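Local coordinates for beta-L-arabinobiosidase (Bacteroides thetaiotaomicron, PDB 5MQR), which probably hydrolyses glycosidic bonds of L-arabinofuranose units during the breakdown of plant pectin by a gut bacterium, at residues A[56-61]-A[436-441]; A[819-824]-A[885-890]. One frame throughout, in Å; residues are numbered along the deposited sequence.

Interaction 1: A[56-61]-A[436-441]; sequences LVRANR and PVWAPV
The guanidinium of Arg58 lies flat on one face of the Trp438 indole, the two planes only 5° apart and their centres separated by 4.0 Å. Trp438 CE3 sits beneath the middle of the guanidinium, 3.5 Å from Arg58 CZ, so the charge rides off-centre over the six-membered ring as a cation-pi contact. Earlier in the same side chain, Arg58 CD stands over the five-membered ring, 3.8 Å from its centroid, as a CH-pi contact. With CG anti to the backbone N (chi1 -175°) and the chain extended as far as NE, the arginine spans both rings of the indole. At the guanidinium edge a water lies in plane and accepts a weak bond from Arg58 NE. The same water O accepts a firmer bond from Trp438 N, 3.0 Å long. Arg58 NH2 is salt-bridged to Asp454, a calcium ligand. Trp438 itself belongs to the type I turn 436-439, closed by Ala439 N to Pro436 O, that follows strand 431-435, the parallel neighbour of strand 52-57; the contact thus links the propeller and CBM family regions where their strands share a sheet. Asn60 approaches the indole obliquely, its amide turned 58° from the ring and ND2 3.3 Å from Trp438 CH2. That ND2 donates to Gly594 O, and Asn60 OD1 accepts from His63 N. Nearer the arginine's backbone, Val437 CG2 comes to 4.3 Å from Arg58 CB.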
loop_
_atom_site.group_PDB
_atom_site.type_symbol
_atom_site.label_atom_id
_atom_site.label_comp_id
_atom_site.label_asym_id
_atom_site.label_seq_id
_atom_site.Cartn_x
_atom_site.Cartn_y
_atom_site.Cartn_z
ATOM N N LEU A 56 -16.436 -16.413 20.011
ATOM C CA LEU A 56 -17.859 -16.296 20.180
ATOM C C LEU A 56 -18.380 -17.276 21.228
ATOM O O LEU A 56 -19.208 -16.895 22.034
ATOM C CB LEU A 56 -18.560 -16.558 18.843
ATOM C CG LEU A 56 -18.817 -15.340 17.982
ATOM C CD1 LEU A 56 -17.524 -14.611 17.690
ATOM C CD2 LEU A 56 -19.515 -15.736 16.693
ATOM N N VAL A 57 -17.931 -18.537 21.163
ATOM C CA VAL A 57 -18.379 -19.593 22.080
ATOM C C VAL A 57 -17.183 -20.339 22.679
ATOM O O VAL A 57 -16.331 -20.841 21.947
ATOM C CB VAL A 57 -19.301 -20.617 21.372
ATOM C CG1 VAL A 57 -19.810 -21.626 22.382
ATOM C CG2 VAL A 57 -20.465 -19.919 20.657
ATOM N N ARG A 58 -17.124 -20.382 24.010
ATOM C CA ARG A 58 -16.081 -21.085 24.745
ATOM C C ARG A 58 -16.719 -22.257 25.447
ATOM O O ARG A 58 -17.434 -22.077 26.433
ATOM C CB ARG A 58 -15.402 -20.164 25.778
ATOM C CG ARG A 58 -14.218 -20.784 26.516
ATOM C CD ARG A 58 -13.729 -19.913 27.661
ATOM N NE ARG A 58 -12.490 -20.506 28.200
ATOM C CZ ARG A 58 -12.436 -21.581 28.986
ATOM N NH1 ARG A 58 -13.558 -22.173 29.391
ATOM N NH2 ARG A 58 -11.251 -22.066 29.379
ATOM N N ALA A 59 -16.457 -23.456 24.942
ATOM C CA ALA A 59 -17.070 -24.686 25.488
ATOM C C ALA A 59 -16.746 -24.863 26.963
ATOM O O ALA A 59 -15.608 -24.632 27.378
ATOM C CB ALA A 59 -16.607 -25.911 24.713
ATOM N N ASN A 60 -17.739 -25.269 27.745
ATOM C CA ASN A 60 -17.524 -25.578 29.163
ATOM C C ASN A 60 -18.572 -26.541 29.651
ATOM O O ASN A 60 -19.702 -26.141 29.917
ATOM C CB ASN A 60 -17.569 -24.292 29.989
ATOM C CG ASN A 60 -16.926 -24.434 31.362
ATOM O OD1 ASN A 60 -17.073 -25.451 32.063
ATOM N ND2 ASN A 60 -16.214 -23.391 31.765
ATOM N N ARG A 61 -18.190 -27.807 29.794
ATOM C CA ARG A 61 -19.096 -28.851 30.284
ATOM C C ARG A 61 -19.471 -28.691 31.761
ATOM O O ARG A 61 -20.595 -29.003 32.163
ATOM C CB ARG A 61 -18.473 -30.229 30.071
ATOM C CG ARG A 61 -19.373 -31.407 30.475
ATOM C CD ARG A 61 -18.625 -32.716 30.297
ATOM N NE ARG A 61 -18.119 -32.834 28.934
ATOM C CZ ARG A 61 -17.024 -33.491 28.551
ATOM N NH1 ARG A 61 -16.244 -34.135 29.407
ATOM N NH2 ARG A 61 -16.695 -33.490 27.254
ATOM N N PRO A 436 -10.064 -14.065 23.332
ATOM C CA PRO A 436 -10.890 -15.157 23.876
ATOM C C PRO A 436 -11.901 -14.625 24.878
ATOM O O PRO A 436 -11.667 -13.585 25.476
ATOM C CB PRO A 436 -9.856 -16.077 24.561
ATOM C CG PRO A 436 -8.553 -15.727 23.938
ATOM C CD PRO A 436 -8.644 -14.255 23.684
ATOM N N VAL A 437 -13.016 -15.331 25.046
ATOM C CA VAL A 437 -14.116 -14.878 25.935
ATOM C C VAL A 437 -13.595 -14.640 27.364
ATOM O O VAL A 437 -13.967 -13.653 27.999
ATOM C CB VAL A 437 -15.326 -15.865 25.951
ATOM C CG1 VAL A 437 -16.482 -15.331 26.821
ATOM C CG2 VAL A 437 -15.850 -16.081 24.541
ATOM N N TRP A 438 -12.727 -15.533 27.838
ATOM C CA TRP A 438 -12.164 -15.459 29.198
ATOM C C TRP A 438 -10.799 -14.767 29.280
ATOM O O TRP A 438 -10.190 -14.724 30.351
ATOM C CB TRP A 438 -12.109 -16.858 29.826
ATOM C CG TRP A 438 -13.453 -17.353 30.303
ATOM C CD1 TRP A 438 -14.699 -16.831 30.002
ATOM C CD2 TRP A 438 -13.699 -18.494 31.141
ATOM N NE1 TRP A 438 -15.690 -17.579 30.608
ATOM C CE2 TRP A 438 -15.108 -18.599 31.314
ATOM C CE3 TRP A 438 -12.871 -19.432 31.759
ATOM C CZ2 TRP A 438 -15.697 -19.580 32.099
ATOM C CZ3 TRP A 438 -13.472 -20.430 32.542
ATOM C CH2 TRP A 438 -14.874 -20.486 32.697
ATOM N N ALA A 439 -10.329 -14.219 28.156
ATOM C CA ALA A 439 -9.161 -13.362 28.148
ATOM C C ALA A 439 -9.382 -12.189 27.178
ATOM O O ALA A 439 -8.605 -12.013 26.228
ATOM C CB ALA A 439 -7.907 -14.165 27.763
ATOM N N PRO A 440 -10.420 -11.373 27.435
ATOM C CA PRO A 440 -10.864 -10.398 26.443
ATOM C C PRO A 440 -9.986 -9.167 26.369
ATOM O O PRO A 440 -9.335 -8.794 27.355
ATOM C CB PRO A 440 -12.259 -10.009 26.945
ATOM C CG PRO A 440 -12.152 -10.133 28.418
ATOM C CD PRO A 440 -11.232 -11.295 28.666
ATOM N N VAL A 441 -9.955 -8.561 25.190
ATOM C CA VAL A 441 -9.287 -7.299 24.981
ATOM C C VAL A 441 -10.351 -6.206 24.875
ATOM O O VAL A 441 -11.354 -6.406 24.217
ATOM C CB VAL A 441 -8.439 -7.371 23.697
ATOM C CG1 VAL A 441 -7.873 -6.002 23.336
ATOM C CG2 VAL A 441 -7.341 -8.405 23.870
HETATM O O HOH W 1 -11.530 -17.912 26.456
#

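Interaction 2: A[819-824]-A[885-890]; sequences RPTINS and EAIGYI
The first turn of helix 820-839 packs against the 3-10 turn 886-889, with Thr821 CA and Ile887 CA 5.9 Å apart and no hydrogen bond passing between the two segments. Ile887 supplies the centre of the contact. Its CG1 occupies the position between the backbone N and the carbonyl carbon (chi1 61°), which brings CD1 against the CG-CD side of the Pro820 ring, 3.7 Å from Pro820 CD. The same CD1 rests over one face of the Arg819 guanidinium, toward its rim and 3.9 Å from Arg819 NH2, while Arg819 NE forms a salt bridge with Asp803. The other branch of the isoleucine meets Thr821 methyl to methyl: Ile887 CG2 and Thr821 CG2 are 3.4 Å apart, tighter than usual for two carbons. Asp803 also accepts the hydrogen bond of Thr821 OG1, which would hold the rotation that presents CG2 to this apolar patch. Ile890 extends the patch by one turn, its CD1 3.6 Å from Thr821 CG2 and its CG2 at 3.6 Å from Ser824 CB. Ser824 OG turns back to donate to Pro820 O, 2.8 Å away in the carbonyl plane, and Ser824 N gives that oxygen a second bond. A glycine at Ser824 lacks both the methylene and the hydroxyl, which would probably open a gap beside Ile890 CG2 and leave Pro820 O held by the backbone N-H alone among the bonds described. Arg819 takes the N-cap position, and its carbonyl O receives Asn823 ND2 from above the carbonyl plane, at 3.0 Å. The contact joins the start of helix 820-839 to the turn leading into helix 890-893, within the MGH1-like hydrolase region, which as a six-hairpin glycosidase probably has an (alpha/alpha)6 barrel.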
loop_
_atom_site.group_PDB
_atom_site.type_symbol
_atom_site.label_atom_id
_atom_site.label_comp_id
_atom_site.label_asym_id
_atom_site.label_seq_id
_atom_site.Cartn_x
_atom_site.Cartn_y
_atom_site.Cartn_z
ATOM N N ARG A 819 15.947 38.373 -27.336
ATOM C CA ARG A 819 15.662 36.944 -27.367
ATOM C C ARG A 819 14.633 36.563 -26.283
ATOM O O ARG A 819 14.678 37.132 -25.182
ATOM C CB ARG A 819 16.963 36.181 -27.185
ATOM C CG ARG A 819 17.887 36.281 -28.385
ATOM C CD ARG A 819 19.301 35.808 -28.069
ATOM N NE ARG A 819 19.332 34.412 -27.644
ATOM C CZ ARG A 819 19.311 33.332 -28.436
ATOM N NH1 ARG A 819 19.257 33.434 -29.759
ATOM N NH2 ARG A 819 19.360 32.117 -27.880
ATOM N N PRO A 820 13.702 35.616 -26.578
ATOM C CA PRO A 820 12.722 35.259 -25.530
ATOM C C PRO A 820 13.300 34.491 -24.359
ATOM O O PRO A 820 12.582 34.291 -23.390
ATOM C CB PRO A 820 11.686 34.401 -26.272
ATOM C CG PRO A 820 12.412 33.888 -27.458
ATOM C CD PRO A 820 13.316 35.022 -27.865
ATOM N N THR A 821 14.562 34.056 -24.456
ATOM C CA THR A 821 15.324 33.582 -23.304
ATOM C C THR A 821 15.363 34.615 -22.178
ATOM O O THR A 821 14.644 34.480 -21.174
ATOM C CB THR A 821 16.778 33.256 -23.675
ATOM O OG1 THR A 821 17.322 34.343 -24.443
ATOM C CG2 THR A 821 16.860 31.951 -24.466
ATOM N N ILE A 822 16.193 35.644 -22.348
ATOM C CA ILE A 822 16.477 36.588 -21.255
ATOM C C ILE A 822 15.232 37.384 -20.850
ATOM O O ILE A 822 15.045 37.664 -19.676
ATOM C CB ILE A 822 17.694 37.510 -21.534
ATOM C CG1 ILE A 822 17.953 38.422 -20.327
ATOM C CG2 ILE A 822 17.483 38.360 -22.773
ATOM C CD1 ILE A 822 19.348 39.015 -20.254
ATOM N N ASN A 823 14.364 37.705 -21.805
ATOM C CA ASN A 823 13.106 38.398 -21.478
ATOM C C ASN A 823 12.151 37.579 -20.595
ATOM O O ASN A 823 11.566 38.134 -19.672
ATOM C CB ASN A 823 12.406 38.914 -22.731
ATOM C CG ASN A 823 13.124 40.109 -23.317
ATOM O OD1 ASN A 823 13.080 41.198 -22.730
ATOM N ND2 ASN A 823 13.847 39.908 -24.438
ATOM N N SER A 824 12.009 36.284 -20.863
ATOM C CA SER A 824 11.165 35.444 -20.042
ATOM C C SER A 824 11.818 35.232 -18.676
ATOM O O SER A 824 11.133 35.200 -17.657
ATOM C CB SER A 824 10.937 34.094 -20.722
ATOM O OG SER A 824 10.231 34.243 -21.932
ATOM N N GLU A 885 12.172 28.574 -32.759
ATOM C CA GLU A 885 13.207 27.877 -31.978
ATOM C C GLU A 885 12.613 27.357 -30.678
ATOM O O GLU A 885 11.549 27.787 -30.263
ATOM C CB GLU A 885 14.390 28.814 -31.688
ATOM C CG GLU A 885 15.138 29.274 -32.935
ATOM C CD GLU A 885 16.155 30.373 -32.660
ATOM O OE1 GLU A 885 15.800 31.420 -32.062
ATOM O OE2 GLU A 885 17.326 30.184 -33.045
ATOM N N ALA A 886 13.329 26.457 -30.022
ATOM C CA ALA A 886 12.880 25.934 -28.730
ATOM C C ALA A 886 12.747 27.055 -27.700
ATOM O O ALA A 886 11.893 26.959 -26.798
ATOM C CB ALA A 886 13.835 24.862 -28.212
ATOM N N ILE A 887 13.579 28.105 -27.847
ATOM C CA ILE A 887 13.527 29.237 -26.930
ATOM C C ILE A 887 12.167 29.929 -26.943
ATOM O O ILE A 887 11.818 30.568 -25.981
ATOM C CB ILE A 887 14.656 30.281 -27.122
ATOM C CG1 ILE A 887 14.624 30.924 -28.516
ATOM C CG2 ILE A 887 16.004 29.648 -26.823
ATOM C CD1 ILE A 887 15.486 32.184 -28.629
ATOM N N GLY A 888 11.404 29.782 -28.020
ATOM C CA GLY A 888 10.044 30.325 -28.090
ATOM C C GLY A 888 9.028 29.711 -27.131
ATOM O O GLY A 888 7.921 30.253 -26.979
ATOM N N TYR A 889 9.371 28.568 -26.522
ATOM C CA TYR A 889 8.536 27.974 -25.498
ATOM C C TYR A 889 8.864 28.456 -24.090
ATOM O O TYR A 889 8.054 28.264 -23.205
ATOM C CB TYR A 889 8.580 26.448 -25.563
ATOM C CG TYR A 889 7.931 25.866 -26.810
ATOM C CD1 TYR A 889 6.593 26.133 -27.137
ATOM C CD2 TYR A 889 8.655 25.030 -27.658
ATOM C CE1 TYR A 889 6.025 25.595 -28.291
ATOM C CE2 TYR A 889 8.094 24.491 -28.801
ATOM C CZ TYR A 889 6.796 24.777 -29.124
ATOM O OH TYR A 889 6.296 24.210 -30.270
ATOM N N ILE A 890 9.987 29.151 -23.900
ATOM C CA ILE A 890 10.429 29.607 -22.569
ATOM C C ILE A 890 9.425 30.542 -21.877
ATOM O O ILE A 890 9.279 30.456 -20.680
ATOM C CB ILE A 890 11.843 30.216 -22.612
ATOM C CG1 ILE A 890 12.865 29.138 -23.002
ATOM C CG2 ILE A 890 12.293 30.752 -21.257
ATOM C CD1 ILE A 890 14.258 29.694 -23.263
#

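How the interactions relate
Interaction 1 and interaction 2 lie on opposite sides of the chain's centre, 76 Å apart between centres and about 60 Å between nearest atoms, and share no sheet or helix. They follow one another in series: interaction 1 closes at 441, long before interaction 2 opens at 819. The first spans 374 intervening residues, richer in strand than in helix, and ties the propeller family region to the CBM region of the N-terminal part. The second spans 60, mostly helical, and stays within the MGH1-like hydrolase region. One therefore bears on how beta regions are joined, the other on the inside of a helical domain.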